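Local coordinates for protein CsuE (Acinetobacter baumannii, PDB 6FJY) that probably serves as the tip adhesin of archaic chaperone-usher Csu pili, implicated in biofilm formation, and is held before assembly by the chaperone CsuC, at residues 12-17 with 173-178; 246-251 with 286-291; 31-36 with 129-134. One frame throughout, in Å; residues are numbered along the deposited sequence.

Interaction 1. Residues 12-17 with 173-178; sequences ISVPSI and LSITVL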
ATOM      1  N   ILE D  12      -4.991  10.359  -3.789  1.00 68.30           N
ATOM      2  CA  ILE D  12      -5.518   9.017  -3.961  1.00 66.00           C
ATOM      3  C   ILE D  12      -4.326   8.079  -4.085  1.00 61.29           C
ATOM      4  O   ILE D  12      -3.243   8.481  -4.525  1.00 57.79           O
ATOM      5  CB  ILE D  12      -6.453   8.905  -5.193  1.00 79.83           C
ATOM      6  CG1 ILE D  12      -5.651   8.953  -6.492  1.00 90.94           C
ATOM      7  CG2 ILE D  12      -7.501  10.023  -5.195  1.00 66.46           C
ATOM      8  CD1 ILE D  12      -6.454   8.593  -7.720  1.00 95.28           C
ATOM      9  N   SER D  13      -4.528   6.815  -3.695  1.00 66.54           N
ATOM     10  CA  SER D  13      -3.453   5.831  -3.694  1.00 62.47           C
ATOM     11  C   SER D  13      -3.909   4.553  -4.384  1.00 63.10           C
ATOM     12  O   SER D  13      -5.033   4.092  -4.168  1.00 54.91           O
ATOM     13  CB  SER D  13      -2.982   5.525  -2.269  1.00 58.45           C
ATOM     14  OG  SER D  13      -2.341   6.656  -1.712  1.00 76.40           O
ATOM     15  N   VAL D  14      -3.034   3.995  -5.219  1.00 63.60           N
ATOM     16  CA  VAL D  14      -3.340   2.788  -5.983  1.00 64.66           C
ATOM     17  C   VAL D  14      -2.086   1.923  -6.082  1.00 67.78           C
ATOM     18  O   VAL D  14      -0.980   2.449  -6.273  1.00 54.83           O
ATOM     19  CB  VAL D  14      -3.910   3.132  -7.373  1.00 63.59           C
ATOM     20  CG1 VAL D  14      -3.046   4.150  -8.089  1.00 60.98           C
ATOM     21  CG2 VAL D  14      -4.075   1.867  -8.233  1.00 67.21           C
ATOM     22  N   PRO D  15      -2.208   0.603  -5.915  1.00 62.93           N
ATOM     23  CA  PRO D  15      -1.052  -0.275  -6.116  1.00 58.82           C
ATOM     24  C   PRO D  15      -0.662  -0.333  -7.580  1.00 61.88           C
ATOM     25  O   PRO D  15      -1.498  -0.195  -8.476  1.00 57.83           O
ATOM     26  CB  PRO D  15      -1.548  -1.637  -5.617  1.00 69.02           C
ATOM     27  CG  PRO D  15      -3.026  -1.550  -5.698  1.00 70.35           C
ATOM     28  CD  PRO D  15      -3.356  -0.129  -5.364  1.00 63.22           C
ATOM     29  N   SER D  16       0.637  -0.543  -7.807  1.00 71.66           N
ATOM     30  CA  SER D  16       1.215  -0.338  -9.133  1.00 69.48           C
ATOM     31  C   SER D  16       0.682  -1.347 -10.142  1.00 64.58           C
ATOM     32  O   SER D  16       0.321  -0.978 -11.267  1.00 60.26           O
ATOM     33  CB  SER D  16       2.737  -0.412  -9.044  1.00 71.61           C
ATOM     34  OG  SER D  16       3.331  -0.195 -10.303  1.00 83.09           O
ATOM     35  N   ILE D  17       0.615  -2.624  -9.754  1.00 73.79           N
ATOM     36  CA  ILE D  17       0.220  -3.671 -10.690  1.00 68.65           C
ATOM     37  C   ILE D  17      -1.259  -3.551 -11.035  1.00 67.62           C
ATOM     38  O   ILE D  17      -1.656  -3.715 -12.195  1.00 61.59           O
ATOM     39  CB  ILE D  17       0.555  -5.053 -10.108  1.00 70.92           C
ATOM     40  CG1 ILE D  17       2.040  -5.126  -9.747  1.00 84.26           C
ATOM     41  CG2 ILE D  17       0.142  -6.177 -11.086  1.00 63.76           C
ATOM     42  CD1 ILE D  17       2.967  -4.929 -10.924  1.00 83.17           C
ATOM     43  N   LEU D 173      -4.192  18.205  -6.693  1.00 91.40           N
ATOM     44  CA  LEU D 173      -4.490  16.794  -6.865  1.00 85.57           C
ATOM     45  C   LEU D 173      -3.185  16.013  -6.914  1.00 79.40           C
ATOM     46  O   LEU D 173      -2.225  16.428  -7.575  1.00 66.95           O
ATOM     47  CB  LEU D 173      -5.300  16.550  -8.143  1.00 97.44           C
ATOM     48  CG  LEU D 173      -6.813  16.790  -8.172  1.00 95.74           C
ATOM     49  CD1 LEU D 173      -7.214  18.115  -7.538  1.00 95.30           C
ATOM     50  CD2 LEU D 173      -7.303  16.731  -9.609  1.00 93.11           C
ATOM     51  N   SER D 174      -3.155  14.887  -6.207  1.00 72.36           N
ATOM     52  CA  SER D 174      -1.972  14.047  -6.141  1.00 67.74           C
ATOM     53  C   SER D 174      -2.387  12.584  -6.204  1.00 75.87           C
ATOM     54  O   SER D 174      -3.474  12.206  -5.758  1.00 62.53           O
ATOM     55  CB  SER D 174      -1.164  14.316  -4.865  1.00 67.30           C
ATOM     56  OG  SER D 174       0.054  13.599  -4.882  1.00 74.45           O
ATOM     57  N   ILE D 175      -1.506  11.769  -6.779  1.00 84.65           N
ATOM     58  CA  ILE D 175      -1.712  10.335  -6.932  1.00 77.70           C
ATOM     59  C   ILE D 175      -0.462   9.628  -6.429  1.00 74.68           C
ATOM     60  O   ILE D 175       0.647   9.906  -6.902  1.00 73.73           O
ATOM     61  CB  ILE D 175      -1.991   9.944  -8.395  1.00 75.22           C
ATOM     62  CG1 ILE D 175      -3.268  10.604  -8.899  1.00 69.30           C
ATOM     63  CG2 ILE D 175      -2.051   8.414  -8.555  1.00 54.71           C
ATOM     64  CD1 ILE D 175      -3.478  10.433 -10.399  1.00 60.72           C
ATOM     65  N   THR D 176      -0.638   8.718  -5.476  1.00 71.93           N
ATOM     66  CA  THR D 176       0.468   7.968  -4.895  1.00 66.52           C
ATOM     67  C   THR D 176       0.395   6.526  -5.399  1.00 65.26           C
ATOM     68  O   THR D 176      -0.525   5.781  -5.048  1.00 56.13           O
ATOM     69  CB  THR D 176       0.431   8.019  -3.369  1.00 71.24           C
ATOM     70  OG1 THR D 176       0.557   9.378  -2.928  1.00 69.94           O
ATOM     71  CG2 THR D 176       1.567   7.202  -2.791  1.00 70.65           C
ATOM     72  N   VAL D 177       1.370   6.149  -6.212  1.00 64.87           N
ATOM     73  CA  VAL D 177       1.512   4.798  -6.725  1.00 61.51           C
ATOM     74  C   VAL D 177       2.308   3.995  -5.710  1.00 67.13           C
ATOM     75  O   VAL D 177       3.417   4.390  -5.328  1.00 63.15           O
ATOM     76  CB  VAL D 177       2.211   4.813  -8.091  1.00 62.81           C
ATOM     77  CG1 VAL D 177       2.212   3.445  -8.711  1.00 58.71           C
ATOM     78  CG2 VAL D 177       1.541   5.840  -9.013  1.00 58.41           C
ATOM     79  N   LEU D 178       1.736   2.848  -5.264  1.00 71.11           N
ATOM     80  CA  LEU D 178       2.294   2.053  -4.185  1.00 71.38           C
ATOM     81  C   LEU D 178       3.055   0.856  -4.725  1.00 67.05           C
ATOM     82  O   LEU D 178       2.695   0.301  -5.763  1.00 80.56           O
ATOM     83  CB  LEU D 178       1.191   1.558  -3.250  1.00 82.93           C
ATOM     84  CG  LEU D 178       0.458   2.662  -2.487  1.00 75.87           C
ATOM     85  CD1 LEU D 178      -0.679   2.082  -1.679  1.00 67.97           C
ATOM     86  CD2 LEU D 178       1.425   3.386  -1.594  1.00 72.18           C
TER

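Interaction 2. Residues 246-251 with 286-291; sequences DIFKNS and TTKIVD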
ATOM      1  N   ASP D 246      13.084 -32.920   1.002  1.00 62.44           N
ATOM      2  CA  ASP D 246      13.577 -31.553   1.136  1.00 69.04           C
ATOM      3  C   ASP D 246      13.378 -30.834  -0.192  1.00 64.09           C
ATOM      4  O   ASP D 246      12.933 -31.418  -1.186  1.00 51.81           O
ATOM      5  CB  ASP D 246      15.046 -31.518   1.583  1.00 76.53           C
ATOM      6  CG  ASP D 246      15.346 -30.367   2.547  1.00 82.87           C
ATOM      7  OD1 ASP D 246      15.123 -29.198   2.177  1.00 86.06           O
ATOM      8  OD2 ASP D 246      15.801 -30.629   3.682  1.00 84.53           O
ATOM      9  N   ILE D 247      13.701 -29.545  -0.184  1.00 61.60           N
ATOM     10  CA  ILE D 247      13.568 -28.667  -1.337  1.00 75.37           C
ATOM     11  C   ILE D 247      14.913 -27.998  -1.571  1.00 72.66           C
ATOM     12  O   ILE D 247      15.577 -27.573  -0.617  1.00 66.17           O
ATOM     13  CB  ILE D 247      12.465 -27.607  -1.123  1.00 81.25           C
ATOM     14  CG1 ILE D 247      11.096 -28.257  -0.917  1.00 77.29           C
ATOM     15  CG2 ILE D 247      12.408 -26.646  -2.288  1.00 84.88           C
ATOM     16  CD1 ILE D 247      10.044 -27.256  -0.539  1.00 68.45           C
ATOM     17  N   PHE D 248      15.313 -27.888  -2.835  1.00 83.65           N
ATOM     18  CA  PHE D 248      16.633 -27.373  -3.165  1.00 81.81           C
ATOM     19  C   PHE D 248      16.535 -26.286  -4.225  1.00 72.55           C
ATOM     20  O   PHE D 248      15.774 -26.418  -5.186  1.00 62.35           O
ATOM     21  CB  PHE D 248      17.555 -28.518  -3.613  1.00 91.63           C
ATOM     22  CG  PHE D 248      17.817 -29.518  -2.525  1.00 91.68           C
ATOM     23  CD1 PHE D 248      17.090 -30.693  -2.445  1.00 93.68           C
ATOM     24  CD2 PHE D 248      18.758 -29.253  -1.546  1.00 89.52           C
ATOM     25  CE1 PHE D 248      17.318 -31.597  -1.421  1.00 91.01           C
ATOM     26  CE2 PHE D 248      18.993 -30.149  -0.524  1.00 84.56           C
ATOM     27  CZ  PHE D 248      18.274 -31.321  -0.461  1.00 91.69           C
ATOM     28  N   LYS D 249      17.325 -25.223  -4.043  1.00 81.76           N
ATOM     29  CA  LYS D 249      17.380 -24.127  -5.008  1.00 69.56           C
ATOM     30  C   LYS D 249      17.932 -24.626  -6.338  1.00 72.09           C
ATOM     31  O   LYS D 249      18.934 -25.346  -6.369  1.00 62.90           O
ATOM     32  CB  LYS D 249      18.256 -22.987  -4.482  1.00 71.77           C
ATOM     33  CG  LYS D 249      17.947 -22.475  -3.067  1.00 62.50           C
ATOM     34  CD  LYS D 249      18.840 -21.271  -2.724  1.00 56.24           C
ATOM     35  CE  LYS D 249      18.889 -21.007  -1.222  1.00 73.20           C
ATOM     36  NZ  LYS D 249      19.801 -19.867  -0.856  1.00 84.81           N
ATOM     37  N   ASN D 250      17.267 -24.249  -7.433  1.00 82.73           N
ATOM     38  CA  ASN D 250      17.670 -24.582  -8.811  1.00 78.65           C
ATOM     39  C   ASN D 250      17.931 -26.087  -8.880  1.00 79.04           C
ATOM     40  O   ASN D 250      17.102 -26.865  -8.386  1.00 79.62           O
ATOM     41  CB  ASN D 250      18.837 -23.689  -9.222  1.00 81.07           C
ATOM     42  CG  ASN D 250      18.511 -22.201  -9.116  1.00 74.44           C
ATOM     43  OD1 ASN D 250      17.519 -21.716  -9.675  1.00 59.08           O
ATOM     44  ND2 ASN D 250      19.344 -21.473  -8.384  1.00 75.13           N
ATOM     45  N   SER D 251      19.039 -26.537  -9.476  1.00 75.28           N
ATOM     46  CA  SER D 251      19.397 -27.953  -9.519  1.00 76.40           C
ATOM     47  C   SER D 251      20.554 -28.280  -8.579  1.00 74.79           C
ATOM     48  O   SER D 251      21.323 -29.206  -8.841  1.00 66.31           O
ATOM     49  CB  SER D 251      19.758 -28.382 -10.941  1.00 70.56           C
ATOM     50  OG  SER D 251      18.673 -28.213 -11.839  1.00 74.30           O
ATOM     51  N   THR D 286      13.961 -27.760  -6.607  1.00 79.36           N
ATOM     52  CA  THR D 286      13.867 -29.200  -6.771  1.00 76.82           C
ATOM     53  C   THR D 286      13.408 -29.814  -5.466  1.00 70.96           C
ATOM     54  O   THR D 286      13.981 -29.533  -4.408  1.00 63.74           O
ATOM     55  CB  THR D 286      15.206 -29.793  -7.196  1.00 70.89           C
ATOM     56  OG1 THR D 286      15.572 -29.266  -8.476  1.00 70.14           O
ATOM     57  CG2 THR D 286      15.097 -31.292  -7.293  1.00 75.16           C
ATOM     58  N   THR D 287      12.367 -30.634  -5.547  1.00 65.92           N
ATOM     59  CA  THR D 287      11.803 -31.342  -4.404  1.00 74.88           C
ATOM     60  C   THR D 287      12.238 -32.802  -4.514  1.00 77.07           C
ATOM     61  O   THR D 287      11.839 -33.503  -5.450  1.00 72.07           O
ATOM     62  CB  THR D 287      10.280 -31.208  -4.389  1.00 68.95           C
ATOM     63  OG1 THR D 287       9.918 -29.835  -4.586  1.00 58.15           O
ATOM     64  CG2 THR D 287       9.709 -31.684  -3.072  1.00 59.36           C
ATOM     65  N   LYS D 288      13.074 -33.246  -3.580  1.00 79.09           N
ATOM     66  CA  LYS D 288      13.642 -34.590  -3.587  1.00 83.21           C
ATOM     67  C   LYS D 288      13.155 -35.388  -2.383  1.00 74.99           C
ATOM     68  O   LYS D 288      12.805 -34.829  -1.341  1.00 60.92           O
ATOM     69  CB  LYS D 288      15.178 -34.551  -3.562  1.00 85.15           C
ATOM     70  CG  LYS D 288      15.850 -33.808  -4.700  1.00 88.84           C
ATOM     71  CD  LYS D 288      17.345 -33.593  -4.404  1.00 87.20           C
ATOM     72  CE  LYS D 288      18.021 -32.736  -5.492  1.00 85.55           C
ATOM     73  NZ  LYS D 288      19.450 -32.419  -5.195  1.00 80.73           N
ATOM     74  N   ILE D 289      13.164 -36.713  -2.538  1.00 89.39           N
ATOM     75  CA  ILE D 289      12.873 -37.654  -1.460  1.00 76.58           C
ATOM     76  C   ILE D 289      14.186 -38.067  -0.793  1.00 82.02           C
ATOM     77  O   ILE D 289      15.270 -37.969  -1.375  1.00 74.24           O
ATOM     78  CB  ILE D 289      12.101 -38.885  -1.996  1.00 75.54           C
ATOM     79  CG1 ILE D 289      10.862 -38.448  -2.773  1.00 78.71           C
ATOM     80  CG2 ILE D 289      11.686 -39.819  -0.867  1.00 81.18           C
ATOM     81  CD1 ILE D 289       9.685 -38.069  -1.898  1.00 58.72           C
ATOM     82  N   VAL D 290      14.085 -38.523   0.458  1.00 98.62           N
ATOM     83  CA  VAL D 290      15.212 -39.054   1.224  1.00102.52           C
ATOM     84  C   VAL D 290      14.671 -40.096   2.203  1.00109.06           C
ATOM     85  O   VAL D 290      13.532 -39.996   2.668  1.00112.59           O
ATOM     86  CB  VAL D 290      15.981 -37.921   1.946  1.00100.04           C
ATOM     87  CG1 VAL D 290      15.013 -36.871   2.467  1.00100.91           C
ATOM     88  CG2 VAL D 290      16.841 -38.471   3.084  1.00 92.25           C
ATOM     89  N   ASP D 291      15.493 -41.116   2.492  1.00113.44           N
ATOM     90  CA  ASP D 291      15.104 -42.320   3.229  1.00108.49           C
ATOM     91  C   ASP D 291      14.131 -43.111   2.355  1.00111.31           C
ATOM     92  O   ASP D 291      13.687 -42.606   1.319  1.00102.79           O
ATOM     93  CB  ASP D 291      14.549 -41.962   4.627  1.00106.90           C
ATOM     94  CG  ASP D 291      13.093 -42.385   4.845  1.00102.31           C
ATOM     95  OD1 ASP D 291      12.194 -41.888   4.130  1.00101.87           O
ATOM     96  OD2 ASP D 291      12.846 -43.198   5.760  1.00 98.80           O
TER

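Interaction 3. Residues 31-36 with 129-134; sequences SGLSCT and VKWFYS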
ATOM      1  N   SER D  31     -14.284  18.640  -5.227  1.00 66.76           N
ATOM      2  CA  SER D  31     -14.115  19.488  -6.398  1.00 65.39           C
ATOM      3  C   SER D  31     -13.666  20.895  -6.035  1.00 57.20           C
ATOM      4  O   SER D  31     -13.012  21.561  -6.843  1.00 56.89           O
ATOM      5  CB  SER D  31     -15.430  19.561  -7.165  1.00 58.76           C
ATOM      6  OG  SER D  31     -16.421  20.173  -6.351  1.00 58.57           O
ATOM      7  N   GLY D  32     -14.023  21.355  -4.836  1.00 71.39           N
ATOM      8  CA  GLY D  32     -13.821  22.726  -4.402  1.00 55.54           C
ATOM      9  C   GLY D  32     -15.099  23.391  -3.919  1.00 67.91           C
ATOM     10  O   GLY D  32     -15.041  24.320  -3.109  1.00 53.25           O
ATOM     11  N   LEU D  33     -16.247  22.929  -4.408  1.00 62.67           N
ATOM     12  CA  LEU D  33     -17.543  23.388  -3.929  1.00 65.27           C
ATOM     13  C   LEU D  33     -18.071  22.428  -2.861  1.00 67.11           C
ATOM     14  O   LEU D  33     -17.826  21.220  -2.901  1.00 71.05           O
ATOM     15  CB  LEU D  33     -18.540  23.510  -5.084  1.00 59.88           C
ATOM     16  CG  LEU D  33     -19.735  24.470  -5.002  1.00 68.17           C
ATOM     17  CD1 LEU D  33     -20.988  23.758  -4.557  1.00 75.99           C
ATOM     18  CD2 LEU D  33     -19.449  25.643  -4.080  1.00 66.72           C
ATOM     19  N   SER D  34     -18.774  22.992  -1.887  1.00 62.92           N
ATOM     20  CA  SER D  34     -19.409  22.245  -0.815  1.00 65.08           C
ATOM     21  C   SER D  34     -20.622  23.028  -0.338  1.00 68.04           C
ATOM     22  O   SER D  34     -20.590  24.263  -0.299  1.00 67.83           O
ATOM     23  CB  SER D  34     -18.444  21.991   0.352  1.00 64.86           C
ATOM     24  OG  SER D  34     -17.484  20.997   0.029  1.00 64.99           O
ATOM     25  N   CYS D  35     -21.689  22.304   0.012  1.00 80.28           N
ATOM     26  CA  CYS D  35     -22.931  22.906   0.488  1.00 72.83           C
ATOM     27  C   CYS D  35     -23.516  22.056   1.609  1.00 74.42           C
ATOM     28  O   CYS D  35     -23.728  20.854   1.432  1.00 61.31           O
ATOM     29  CB  CYS D  35     -23.945  23.052  -0.650  1.00 60.75           C
ATOM     30  SG  CYS D  35     -23.483  24.184  -1.963  1.00 50.28           S
ATOM     31  N   THR D  36     -23.755  22.687   2.762  1.00 82.75           N
ATOM     32  CA  THR D  36     -24.479  22.110   3.885  1.00 71.77           C
ATOM     33  C   THR D  36     -25.724  22.948   4.160  1.00 69.61           C
ATOM     34  O   THR D  36     -25.747  24.156   3.904  1.00 57.24           O
ATOM     35  CB  THR D  36     -23.620  22.055   5.156  1.00 67.09           C
ATOM     36  OG1 THR D  36     -23.213  23.383   5.514  1.00 57.72           O
ATOM     37  CG2 THR D  36     -22.391  21.182   4.952  1.00 65.70           C
ATOM     38  N   VAL D 129     -11.552  26.166 -10.332  1.00 70.15           N
ATOM     39  CA  VAL D 129     -12.892  26.175 -10.898  1.00 80.67           C
ATOM     40  C   VAL D 129     -13.618  27.430 -10.437  1.00 83.92           C
ATOM     41  O   VAL D 129     -13.566  27.801  -9.258  1.00 72.30           O
ATOM     42  CB  VAL D 129     -13.690  24.908 -10.511  1.00 70.83           C
ATOM     43  CG1 VAL D 129     -15.063  24.923 -11.156  1.00 72.41           C
ATOM     44  CG2 VAL D 129     -12.935  23.657 -10.928  1.00 61.87           C
ATOM     45  N   LYS D 130     -14.291  28.084 -11.376  1.00 78.40           N
ATOM     46  CA  LYS D 130     -15.203  29.170 -11.075  1.00 76.48           C
ATOM     47  C   LYS D 130     -16.608  28.593 -11.021  1.00 75.27           C
ATOM     48  O   LYS D 130     -17.068  27.978 -11.990  1.00 64.12           O
ATOM     49  CB  LYS D 130     -15.105  30.286 -12.117  1.00 77.82           C
ATOM     50  CG  LYS D 130     -15.832  31.571 -11.718  1.00 76.20           C
ATOM     51  CD  LYS D 130     -15.507  32.714 -12.689  1.00 85.23           C
ATOM     52  CE  LYS D 130     -14.032  33.093 -12.665  1.00 82.66           C
ATOM     53  NZ  LYS D 130     -13.695  33.986 -11.513  1.00 93.72           N
ATOM     54  N   TRP D 131     -17.274  28.787  -9.886  1.00 80.11           N
ATOM     55  CA  TRP D 131     -18.611  28.275  -9.635  1.00 69.04           C
ATOM     56  C   TRP D 131     -19.616  29.416  -9.620  1.00 80.35           C
ATOM     57  O   TRP D 131     -19.347  30.492  -9.077  1.00 63.55           O
ATOM     58  CB  TRP D 131     -18.669  27.537  -8.298  1.00 73.17           C
ATOM     59  CG  TRP D 131     -17.579  26.538  -8.113  1.00 62.86           C
ATOM     60  CD1 TRP D 131     -16.332  26.769  -7.626  1.00 61.56           C
ATOM     61  CD2 TRP D 131     -17.644  25.142  -8.410  1.00 72.88           C
ATOM     62  NE1 TRP D 131     -15.609  25.605  -7.601  1.00 67.01           N
ATOM     63  CE2 TRP D 131     -16.395  24.587  -8.075  1.00 76.44           C
ATOM     64  CE3 TRP D 131     -18.643  24.304  -8.918  1.00 71.36           C
ATOM     65  CZ2 TRP D 131     -16.115  23.231  -8.239  1.00 75.78           C
ATOM     66  CZ3 TRP D 131     -18.361  22.957  -9.077  1.00 62.35           C
ATOM     67  CH2 TRP D 131     -17.109  22.437  -8.743  1.00 67.42           C
ATOM     68  N   PHE D 132     -20.776  29.164 -10.218  1.00 88.93           N
ATOM     69  CA  PHE D 132     -21.922  30.064 -10.187  1.00 72.41           C
ATOM     70  C   PHE D 132     -23.090  29.228  -9.677  1.00 78.63           C
ATOM     71  O   PHE D 132     -23.560  28.326 -10.377  1.00 69.40           O
ATOM     72  CB  PHE D 132     -22.218  30.642 -11.576  1.00 80.35           C
ATOM     73  CG  PHE D 132     -21.020  31.264 -12.263  1.00 84.05           C
ATOM     74  CD1 PHE D 132     -20.055  30.472 -12.872  1.00 81.71           C
ATOM     75  CD2 PHE D 132     -20.882  32.643 -12.327  1.00 85.61           C
ATOM     76  CE1 PHE D 132     -18.957  31.046 -13.516  1.00 75.17           C
ATOM     77  CE2 PHE D 132     -19.795  33.229 -12.972  1.00 95.76           C
ATOM     78  CZ  PHE D 132     -18.833  32.430 -13.568  1.00 91.13           C
ATOM     79  N   TYR D 133     -23.545  29.500  -8.453  1.00 85.01           N
ATOM     80  CA  TYR D 133     -24.534  28.635  -7.823  1.00 80.13           C
ATOM     81  C   TYR D 133     -25.615  29.447  -7.123  1.00 78.39           C
ATOM     82  O   TYR D 133     -25.390  30.580  -6.687  1.00 69.76           O
ATOM     83  CB  TYR D 133     -23.888  27.670  -6.811  1.00 72.40           C
ATOM     84  CG  TYR D 133     -23.102  28.349  -5.715  1.00 78.30           C
ATOM     85  CD1 TYR D 133     -23.715  28.728  -4.522  1.00 77.14           C
ATOM     86  CD2 TYR D 133     -21.746  28.604  -5.864  1.00 78.55           C
ATOM     87  CE1 TYR D 133     -23.001  29.344  -3.518  1.00 69.52           C
ATOM     88  CE2 TYR D 133     -21.019  29.225  -4.859  1.00 80.18           C
ATOM     89  CZ  TYR D 133     -21.650  29.597  -3.694  1.00 69.41           C
ATOM     90  OH  TYR D 133     -20.924  30.216  -2.702  1.00 71.95           O
ATOM     91  N   SER D 134     -26.800  28.841  -7.028  1.00 69.72           N
ATOM     92  CA  SER D 134     -27.890  29.327  -6.180  1.00 62.46           C
ATOM     93  C   SER D 134     -28.632  28.100  -5.662  1.00 75.55           C
ATOM     94  O   SER D 134     -29.462  27.521  -6.372  1.00 56.94           O
ATOM     95  CB  SER D 134     -28.829  30.258  -6.927  1.00 72.66           C
ATOM     96  OG  SER D 134     -29.863  30.689  -6.066  1.00 70.97           O
TER

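Interaction 1. Residues 12-17 with 173-178
Ile-12 to Pro-15 run parallel to Ile-175 to Leu-178 as neighbouring strands of an Ig-like beta sandwich, their axes 4.6 Å apart at closest approach and 23° from exact alignment. Ile-12 and Val-14 make all four regular bonds of the parallel ladder, and Ser-13 makes none to this strand: each gives its N-H to one residue, Ser-174 and Thr-176, and accepts one from the residue two further on, Thr-176 and Leu-178 respectively. The bond from Thr-176 N to Ile-12 O, 2.8 Å, is almost straight. Beyond Pro-15, which stands just before helix 16-21, Ser-16 N makes a last, weak hydrogen bond to Leu-178 O at 3.0 Å.

Apolar contact lies on the face carrying Ile-12, Val-14, Ile-175 and Val-177. There the two isoleucine side chains run alongside each other, CG1 of Ile-12 being 3.8 Å from CG1 of Ile-175. Ile-12 reaches its neighbour because its CG1 sits between its own N and C (chi1 73°). Ile-175 and Val-177 continue onto Leu-68 of strand 67-73.

Ser-13, Thr-176, Pro-15 and Leu-178 occupy the other face, where Trp-6 of the CsuC chain packs on Pro-15 and Leu-178. Further along it, Ser-13 OG rests against Thr-176 CB at 3.5 Å.

Interaction 2. Residues 246-251 with 286-291
Phe-248 and Lys-288 meet on one face of an antiparallel strand pairing between the end of strand 242-249 and the end of strand 279-289, the centre of the contact lying about 39 Å from the centre of the chain. Two hydrogen-bonded pairs hold the strands together. Asp-246 and Lys-288 are joined by two backbone hydrogen bonds, each giving its N-H to the other's carbonyl, with 3.0 Å for Asp-246 N to Lys-288 O and the same for Lys-288 N to Asp-246 O. Phe-248 and Thr-286 do likewise over shorter distances, 2.6 Å from Phe-248 N to Thr-286 O, and here both donors lie in the plane of the accepting carbonyl. Between them Ile-247 and Thr-287 form the non-hydrogen-bonded pair, their side chains next to each other on the face opposite Phe-248.

This is an antiparallel ladder of the Ig-like beta sandwich, within the Spore Coat Protein U domain. Thr-287 also bonds through its backbone to Val-202, so strand 279-289 lies between strands 242-249 and 202-210.

The straight Lys-288 chain runs across the Phe-248 side chain, nearly perpendicular to it. Its CD lies 3.5 Å from Phe-248 CD1, and its NZ stands off-centre over the ring, 4.4 Å from the centroid and 27° from the normal, in a cation-pi contact.

Asp-246 turns its carboxylate away from the partner strand. OD1 accepts the N-H of Ile-247 through its anti lone pair and also meets Arg-232 in a salt bridge, while OD2 pairs with Arg-255; two arginines would probably help keep the acid ionised.

Where the first strand gives way to a loop, the hydroxyl of Thr-286 takes over from the backbone. With OG1 opposite its own carbonyl carbon (chi1 -63°), it donates to Asn-250 O at 2.8 Å.

Interaction 3. Residues 31-36 with 129-134
Gly-32 and Leu-33 approach segment 129-134 of strand 119-136 without pairing with it, the nearest CA atoms, of Gly-32 and Val-129, being 7.4 Å apart, and the chain turns a corner at Gly-32 with phi 125°, so that Ser-31 and Leu-33 both come against Trp-131. Leu-33 CB sits over one face of the indole in a CH-pi contact, 3.7 Å from the centroid of the six-membered ring and 6° off its normal. Val-129 CG1 lies against the opposite face, nearer the rim, so the ring is clasped between the two aliphatic groups. With CG swung opposite its backbone N (chi1 -155°), Leu-33 carries CD2 on to Tyr-133, 4.0 Å from CE2. Ser-31 meets the far end of the indole: its OG is 3.4 Å from Trp-131 CH2, while its carbonyl O lies at the ring edge, in plane. That hydroxyl is hydrogen-bonded to Leu-104 O and receives a weak bond from Leu-33 N; the indole NE1 is hydrogen-bonded to Ser-169 OG.

This is core filling of the beta sandwich. Strand 103-110 contributes Leu-104 to Trp-131 and Phe-106 to Ser-31, strand 47-54 adds Leu-48, and strand 2-4, tied to strand 33-35 by the Cys-2 to Cys-35 disulfide, lays Val-4 against both Leu-33 and Trp-131.

How the interactions relate
Interactions 1 and 3 are buried, whereas interaction 2 is only partly so and lies across the centre of the chain from interaction 3, with about 67 Å between their centres. Strands 167-184 and 119-136 are neighbours, so interactions 1 and 3 share a framework and come within about 7 Å at their nearest atoms; segments 31-36 and 129-134 both fall in the sequence between 12-17 and 173-178. Backbone hydrogen bonds build the first two contacts, in parallel and antiparallel form respectively, but the third has no strand pairing and rests mainly on side chains around an indole. Aliphatic packing and a chaperone tryptophan accompany interaction 1, charged groups interaction 2, and aromatic rings interaction 3.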